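Mandelate racemase/muconate lactonizing enzyme (PDB 2QDD) is of unknown specific function but, as a magnesium-binding member of the mandelate racemase/muconate lactonizing enzyme family, probably catalyses a metal-dependent reaction on a carboxylate substrate. Local coordinates at residues C111-I114 / L115-A119; L246-F249 / S250-L253; L307-A310 / A311-P314. All coordinates share one frame; numbering follows the deposited sequence.

Contact 1: C111-I114 / L115-A119; sequences CWDI and LGQVA
Cys111 O receives Leu115 N at 3.0 Å, and the same i to i+4 bond repeats through Gly116 N to Trp112 O, Gln117 N to Asp113 O and Val118 N to Ile114 O, at the end of helix 101-119. The side-chain contact proper is Asp113 with Gln117, one turn apart. With Gln117 CG beside its own backbone N (chi1 -71°), the amide folds back over the preceding turn; NE2 gives its stronger bond to Thr47 O and adds two weak ones, 3.1 Å to Asp113 OD1 and 3.2 Å to Asp113 O. Carboxylate and amide planes stand 58° apart. Asp113 is likewise held from outside, OD1 accepting chiefly from Leu353 N and OD2 from Trp49 N, so the outside partners set the pair and pin the helix to the strand 47-52 region and the loop at Leu353. Ile114 CG2 lies 4.4 Å from Val118 CG2, a loose apolar touch, while Leu115 packs on Leu86 and on Leu121 of the second subunit. Trp112 bonds through NE1 to Thr275 and packs on Leu274 of helix 274-287. This is an i to i+4 polar pairing on a largely buried helix of the enolase-type N-terminal capping domain, packed between its own sheet, the barrel domain and a neighbouring subunit.

Contact 2: L246-F249 / S250-L253; sequences LHEF and SDHL
Asp251 OD1 is gripped by two backbone amides of the preceding loop: His247 N comes in at 3.1 Å on the lone pair facing away from OD2, and Glu248 N at 3.3 Å from 40° above the carboxylate plane. A water donates to the same oxygen and to Glu248 OE2, bridging carboxylates whose OD1 and OE2 are 4.6 Å apart and probably easing their repulsion. Glu248 O takes His252 ND1 at 2.8 Å; the oxygen lies near the imidazole plane, though ND1 stands 53° out of the plane of the carbonyl. Leu246 covers one face of that ring, its CD2 4.1 Å from the centroid in a CH-pi contact. With CG beside its own N (chi1 -64°), His252 swings its ring back under the loop to reach both. Putting an alanine here would probably leave Glu248 O without its ring donor and open a gap beneath Leu246. Phe249 CZ rests on Leu253 CD1 at 3.8 Å, and Phe249 meets Phe283 edge-to-face. The chemistry implies a loop tied down by the first turn of helix 249-258, carboxylate to amides and imidazole to carbonyl, just after Asp243 and Glu244, which bind magnesium in this protein though none is bound in this chain.

Contact 3: L307-A310 / A311-P314; sequences LHLA and ASTP
Thr313 OG1 donates to Leu309 O at 2.7 Å, a short side-chain bond back across the last turn of helix 300-311. OG1 stands 32° out of the plane of that carbonyl. The hydroxyl gets there because OG1 sits beside the backbone N of Thr313 and opposite its carbonyl carbon (chi1 -64°), which turns the oxygen back over the helix end. Ser312 uses a different rotation: OG lies between its backbone N and carbonyl carbon (chi1 61°), which places it 3.1 Å from His308 O and 2.9 Å from Leu309 O, two acceptors for a single proton. The backbone tells the same story of a helix running out. Ala311 N still makes a sound i to i+4 bond of 2.9 Å to Leu307 O, but Ser312 N reaches His308 O only weakly, and Thr313 N makes a weak i to i+3 bond to Ala310 O.

Outside this first shell, Arg281 of helix 274-287 hydrogen-bonds through NH1 to both Ser312 OG and Thr313 OG1; each hydroxyl oxygen accepts from the arginine, leaving its proton for a helix carbonyl. Arg318 takes Ala310 O through NE, with weaker bonds from NH1 to Ala311 O and Thr313 O. His308 has its polar partner elsewhere: NE2 bonds to Leu353 O, and its ring meets Trp124 at a small angle between planes. Ala310 and Thr313 lie on Ile293 of strand 290-293, Ala310 and Ala311 on Val135 of strand 135-141, so the helix end packs over the first and last parallel strands of the barrel. Chemically, the carbonyls at the helix C-terminus are met by the Thr313 hydroxyl, probably the Ser312 hydroxyl, and Arg318, while Arg281 holds the two hydroxyls; the arginines' positive charge would probably offset the negative end of the helix dipole.

Overall arrangement
The three contacts follow one another along the chain without overlapping. Contact 1 belongs to the N-terminal capping domain, on helix 101-119; contacts 2 and 3 sit in the barrel domain, at the start of helix 249-258 and the end of helix 300-311. Centres are about 17 Å apart for contacts 1 and 3, 20 Å for contacts 2 and 3 and 27 Å for contacts 1 and 2, and none touches another. Helix 274-287 meets side chains of all three; together with Leu353, which bonds to both contacts 1 and 3, it ties the capping domain to the barrel. Each also reaches the second subunit, while contact 2 alone lies near the magnesium ligands.

Contact 1: C111-I114 / L115-A119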
loop_
_atom_site.group_PDB
_atom_site.type_symbol
_atom_site.label_atom_id
_atom_site.label_comp_id
_atom_site.label_asym_id
_atom_site.label_seq_id
_atom_site.Cartn_x
_atom_site.Cartn_y
_atom_site.Cartn_z
ATOM N N CYS A 111 -15.579 29.777 -28.034
ATOM C CA CYS A 111 -16.889 29.123 -27.976
ATOM C C CYS A 111 -17.678 29.463 -26.713
ATOM O O CYS A 111 -18.909 29.561 -26.761
ATOM C CB CYS A 111 -16.740 27.614 -28.105
ATOM S SG CYS A 111 -16.258 27.034 -29.743
ATOM N N TRP A 112 -16.971 29.620 -25.589
ATOM C CA TRP A 112 -17.568 30.096 -24.334
ATOM C C TRP A 112 -18.111 31.521 -24.486
ATOM O O TRP A 112 -19.224 31.810 -24.040
ATOM C CB TRP A 112 -16.556 30.034 -23.174
ATOM C CG TRP A 112 -16.548 28.714 -22.429
ATOM C CD1 TRP A 112 -15.720 27.657 -22.656
ATOM C CD2 TRP A 112 -17.403 28.324 -21.342
ATOM N NE1 TRP A 112 -16.007 26.629 -21.793
ATOM C CE2 TRP A 112 -17.032 27.011 -20.969
ATOM C CE3 TRP A 112 -18.451 28.953 -20.650
ATOM C CZ2 TRP A 112 -17.672 26.307 -19.940
ATOM C CZ3 TRP A 112 -19.088 28.254 -19.619
ATOM C CH2 TRP A 112 -18.695 26.945 -19.275
ATOM N N ASP A 113 -17.311 32.388 -25.111
ATOM C CA ASP A 113 -17.703 33.745 -25.512
ATOM C C ASP A 113 -19.011 33.793 -26.311
ATOM O O ASP A 113 -19.896 34.583 -25.986
ATOM C CB ASP A 113 -16.569 34.392 -26.316
ATOM C CG ASP A 113 -16.671 35.917 -26.385
ATOM O OD1 ASP A 113 -17.528 36.528 -25.703
ATOM O OD2 ASP A 113 -15.866 36.511 -27.132
ATOM N N ILE A 114 -19.126 32.934 -27.326
ATOM C CA ILE A 114 -20.344 32.801 -28.140
ATOM C C ILE A 114 -21.543 32.349 -27.299
ATOM O O ILE A 114 -22.619 32.959 -27.368
ATOM C CB ILE A 114 -20.127 31.852 -29.357
ATOM C CG1 ILE A 114 -19.186 32.496 -30.382
ATOM C CG2 ILE A 114 -21.453 31.479 -30.033
ATOM C CD1 ILE A 114 -18.511 31.499 -31.313
ATOM N N LEU A 115 -21.345 31.300 -26.500
ATOM C CA LEU A 115 -22.381 30.785 -25.599
ATOM C C LEU A 115 -22.890 31.830 -24.598
ATOM O O LEU A 115 -24.093 31.918 -24.347
ATOM C CB LEU A 115 -21.897 29.538 -24.851
ATOM C CG LEU A 115 -22.945 28.948 -23.895
ATOM C CD1 LEU A 115 -24.055 28.224 -24.648
ATOM C CD2 LEU A 115 -22.338 28.076 -22.823
ATOM N N GLY A 116 -21.974 32.620 -24.047
ATOM C CA GLY A 116 -22.334 33.715 -23.160
ATOM C C GLY A 116 -23.182 34.802 -23.803
ATOM O O GLY A 116 -24.120 35.302 -23.184
ATOM N N GLN A 117 -22.850 35.156 -25.045
ATOM C CA GLN A 117 -23.611 36.140 -25.822
ATOM C C GLN A 117 -24.997 35.638 -26.208
ATOM O O GLN A 117 -25.972 36.382 -26.125
ATOM C CB GLN A 117 -22.838 36.545 -27.072
ATOM C CG GLN A 117 -21.619 37.404 -26.794
ATOM C CD GLN A 117 -20.751 37.591 -28.021
ATOM O OE1 GLN A 117 -21.189 38.149 -29.026
ATOM N NE2 GLN A 117 -19.511 37.122 -27.944
ATOM N N VAL A 118 -25.067 34.371 -26.618
ATOM C CA VAL A 118 -26.319 33.692 -26.969
ATOM C C VAL A 118 -27.276 33.571 -25.768
ATOM O O VAL A 118 -28.492 33.747 -25.912
ATOM C CB VAL A 118 -26.017 32.306 -27.626
ATOM C CG1 VAL A 118 -27.176 31.325 -27.487
ATOM C CG2 VAL A 118 -25.632 32.483 -29.092
ATOM N N ALA A 119 -26.714 33.303 -24.591
ATOM C CA ALA A 119 -27.484 33.189 -23.351
ATOM C C ALA A 119 -27.723 34.536 -22.668
ATOM O O ALA A 119 -28.596 34.652 -21.809
ATOM C CB ALA A 119 -26.789 32.234 -22.388
#

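Contact 2: L246-F249 / S250-L253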
loop_
_atom_site.group_PDB
_atom_site.type_symbol
_atom_site.label_atom_id
_atom_site.label_comp_id
_atom_site.label_asym_id
_atom_site.label_seq_id
_atom_site.Cartn_x
_atom_site.Cartn_y
_atom_site.Cartn_z
ATOM N N LEU A 246 1.044 19.441 -14.198
ATOM C CA LEU A 246 -0.352 19.028 -14.288
ATOM C C LEU A 246 -0.961 19.358 -15.652
ATOM O O LEU A 246 -1.505 20.439 -15.859
ATOM C CB LEU A 246 -1.168 19.690 -13.177
ATOM C CG LEU A 246 -0.750 19.491 -11.723
ATOM C CD1 LEU A 246 -1.323 20.627 -10.912
ATOM C CD2 LEU A 246 -1.223 18.146 -11.189
ATOM N N HIS A 247 -0.872 18.418 -16.579
ATOM C CA HIS A 247 -1.213 18.695 -17.970
ATOM C C HIS A 247 -2.663 18.351 -18.296
ATOM O O HIS A 247 -3.258 18.946 -19.197
ATOM C CB HIS A 247 -0.250 17.970 -18.915
ATOM C CG HIS A 247 1.181 18.382 -18.745
ATOM N ND1 HIS A 247 1.659 19.602 -19.172
ATOM C CD2 HIS A 247 2.232 17.741 -18.181
ATOM C CE1 HIS A 247 2.944 19.693 -18.882
ATOM N NE2 HIS A 247 3.318 18.577 -18.281
ATOM N N GLU A 248 -3.220 17.389 -17.563
ATOM C CA GLU A 248 -4.593 16.931 -17.776
ATOM C C GLU A 248 -5.245 16.454 -16.474
ATOM O O GLU A 248 -4.587 16.395 -15.433
ATOM C CB GLU A 248 -4.648 15.836 -18.849
ATOM C CG GLU A 248 -3.617 14.721 -18.697
ATOM C CD GLU A 248 -3.526 13.822 -19.930
ATOM O OE1 GLU A 248 -4.474 13.820 -20.749
ATOM O OE2 GLU A 248 -2.504 13.113 -20.076
ATOM N N PHE A 249 -6.537 16.125 -16.538
ATOM C CA PHE A 249 -7.318 15.794 -15.345
ATOM C C PHE A 249 -6.744 14.615 -14.555
ATOM O O PHE A 249 -6.730 14.637 -13.320
ATOM C CB PHE A 249 -8.785 15.534 -15.704
ATOM C CG PHE A 249 -9.654 15.209 -14.514
ATOM C CD1 PHE A 249 -9.969 16.187 -13.574
ATOM C CD2 PHE A 249 -10.153 13.920 -14.331
ATOM C CE1 PHE A 249 -10.770 15.887 -12.475
ATOM C CE2 PHE A 249 -10.956 13.612 -13.237
ATOM C CZ PHE A 249 -11.264 14.597 -12.308
ATOM N N SER A 250 -6.251 13.610 -15.274
ATOM C CA SER A 250 -5.690 12.402 -14.668
ATOM C C SER A 250 -4.428 12.658 -13.847
ATOM O O SER A 250 -4.150 11.918 -12.901
ATOM C CB SER A 250 -5.414 11.342 -15.737
ATOM O OG SER A 250 -4.385 11.775 -16.609
ATOM N N ASP A 251 -3.676 13.701 -14.212
ATOM C CA ASP A 251 -2.547 14.182 -13.407
ATOM C C ASP A 251 -2.975 14.794 -12.078
ATOM O O ASP A 251 -2.229 14.733 -11.101
ATOM C CB ASP A 251 -1.699 15.192 -14.191
ATOM C CG ASP A 251 -1.107 14.605 -15.469
ATOM O OD1 ASP A 251 -0.925 15.371 -16.441
ATOM O OD2 ASP A 251 -0.824 13.385 -15.504
ATOM N N HIS A 252 -4.168 15.393 -12.052
ATOM C CA HIS A 252 -4.721 15.985 -10.834
ATOM C C HIS A 252 -5.242 14.902 -9.897
ATOM O O HIS A 252 -5.018 14.950 -8.680
ATOM C CB HIS A 252 -5.830 16.985 -11.174
ATOM C CG HIS A 252 -5.352 18.169 -11.948
ATOM N ND1 HIS A 252 -5.121 18.127 -13.306
ATOM C CD2 HIS A 252 -5.029 19.423 -11.549
ATOM C CE1 HIS A 252 -4.694 19.308 -13.716
ATOM N NE2 HIS A 252 -4.626 20.113 -12.668
ATOM N N LEU A 253 -5.940 13.936 -10.493
ATOM C CA LEU A 253 -6.324 12.675 -9.863
ATOM C C LEU A 253 -5.154 11.919 -9.237
ATOM O O LEU A 253 -5.271 11.400 -8.131
ATOM C CB LEU A 253 -6.994 11.783 -10.910
ATOM C CG LEU A 253 -8.382 11.212 -10.633
ATOM C CD1 LEU A 253 -9.334 12.264 -10.085
ATOM C CD2 LEU A 253 -8.940 10.584 -11.903
HETATM O O HOH W 1 -0.134 14.289 -19.161
#

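Contact 3: L307-A310 / A311-P314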
loop_
_atom_site.group_PDB
_atom_site.type_symbol
_atom_site.label_atom_id
_atom_site.label_comp_id
_atom_site.label_asym_id
_atom_site.label_seq_id
_atom_site.Cartn_x
_atom_site.Cartn_y
_atom_site.Cartn_z
ATOM N N LEU A 307 -9.932 34.952 -15.123
ATOM C CA LEU A 307 -10.489 35.702 -13.994
ATOM C C LEU A 307 -11.986 35.491 -13.801
ATOM O O LEU A 307 -12.488 35.606 -12.688
ATOM C CB LEU A 307 -10.170 37.196 -14.099
ATOM C CG LEU A 307 -9.985 37.871 -12.737
ATOM C CD1 LEU A 307 -8.518 38.067 -12.412
ATOM C CD2 LEU A 307 -10.725 39.181 -12.679
ATOM N N HIS A 308 -12.688 35.172 -14.884
ATOM C CA HIS A 308 -14.062 34.675 -14.814
ATOM C C HIS A 308 -14.169 33.365 -14.022
ATOM O O HIS A 308 -15.120 33.177 -13.254
ATOM C CB HIS A 308 -14.633 34.469 -16.224
ATOM C CG HIS A 308 -15.170 35.717 -16.857
ATOM N ND1 HIS A 308 -16.320 36.338 -16.425
ATOM C CD2 HIS A 308 -14.730 36.440 -17.915
ATOM C CE1 HIS A 308 -16.557 37.398 -17.177
ATOM N NE2 HIS A 308 -15.606 37.482 -18.088
ATOM N N LEU A 309 -13.200 32.466 -14.224
ATOM C CA LEU A 309 -13.113 31.222 -13.454
ATOM C C LEU A 309 -12.708 31.481 -12.005
ATOM O O LEU A 309 -13.298 30.915 -11.088
ATOM C CB LEU A 309 -12.155 30.223 -14.118
ATOM C CG LEU A 309 -12.249 28.762 -13.650
ATOM C CD1 LEU A 309 -13.580 28.128 -14.004
ATOM C CD2 LEU A 309 -11.116 27.940 -14.225
ATOM N N ALA A 310 -11.705 32.337 -11.815
ATOM C CA ALA A 310 -11.281 32.784 -10.483
ATOM C C ALA A 310 -12.413 33.374 -9.623
ATOM O O ALA A 310 -12.543 33.027 -8.448
ATOM C CB ALA A 310 -10.122 33.769 -10.600
ATOM N N ALA A 311 -13.236 34.237 -10.218
ATOM C CA ALA A 311 -14.312 34.931 -9.496
ATOM C C ALA A 311 -15.464 34.010 -9.120
ATOM O O ALA A 311 -16.087 34.186 -8.076
ATOM C CB ALA A 311 -14.827 36.104 -10.308
ATOM N N SER A 312 -15.735 33.025 -9.973
ATOM C CA SER A 312 -16.801 32.047 -9.738
ATOM C C SER A 312 -16.397 30.937 -8.756
ATOM O O SER A 312 -17.216 30.090 -8.399
ATOM C CB SER A 312 -17.235 31.435 -11.070
ATOM O OG SER A 312 -16.150 30.764 -11.686
ATOM N N THR A 313 -15.133 30.944 -8.336
ATOM C CA THR A 313 -14.587 29.953 -7.406
ATOM C C THR A 313 -14.864 30.414 -5.974
ATOM O O THR A 313 -14.589 31.569 -5.647
ATOM C CB THR A 313 -13.062 29.807 -7.643
ATOM O OG1 THR A 313 -12.838 29.298 -8.963
ATOM C CG2 THR A 313 -12.387 28.905 -6.614
ATOM N N PRO A 314 -15.420 29.518 -5.123
ATOM C CA PRO A 314 -15.684 29.797 -3.696
ATOM C C PRO A 314 -14.506 30.438 -2.960
ATOM O O PRO A 314 -13.350 30.070 -3.198
ATOM C CB PRO A 314 -15.968 28.411 -3.112
ATOM C CG PRO A 314 -16.484 27.613 -4.258
ATOM C CD PRO A 314 -15.861 28.160 -5.508
#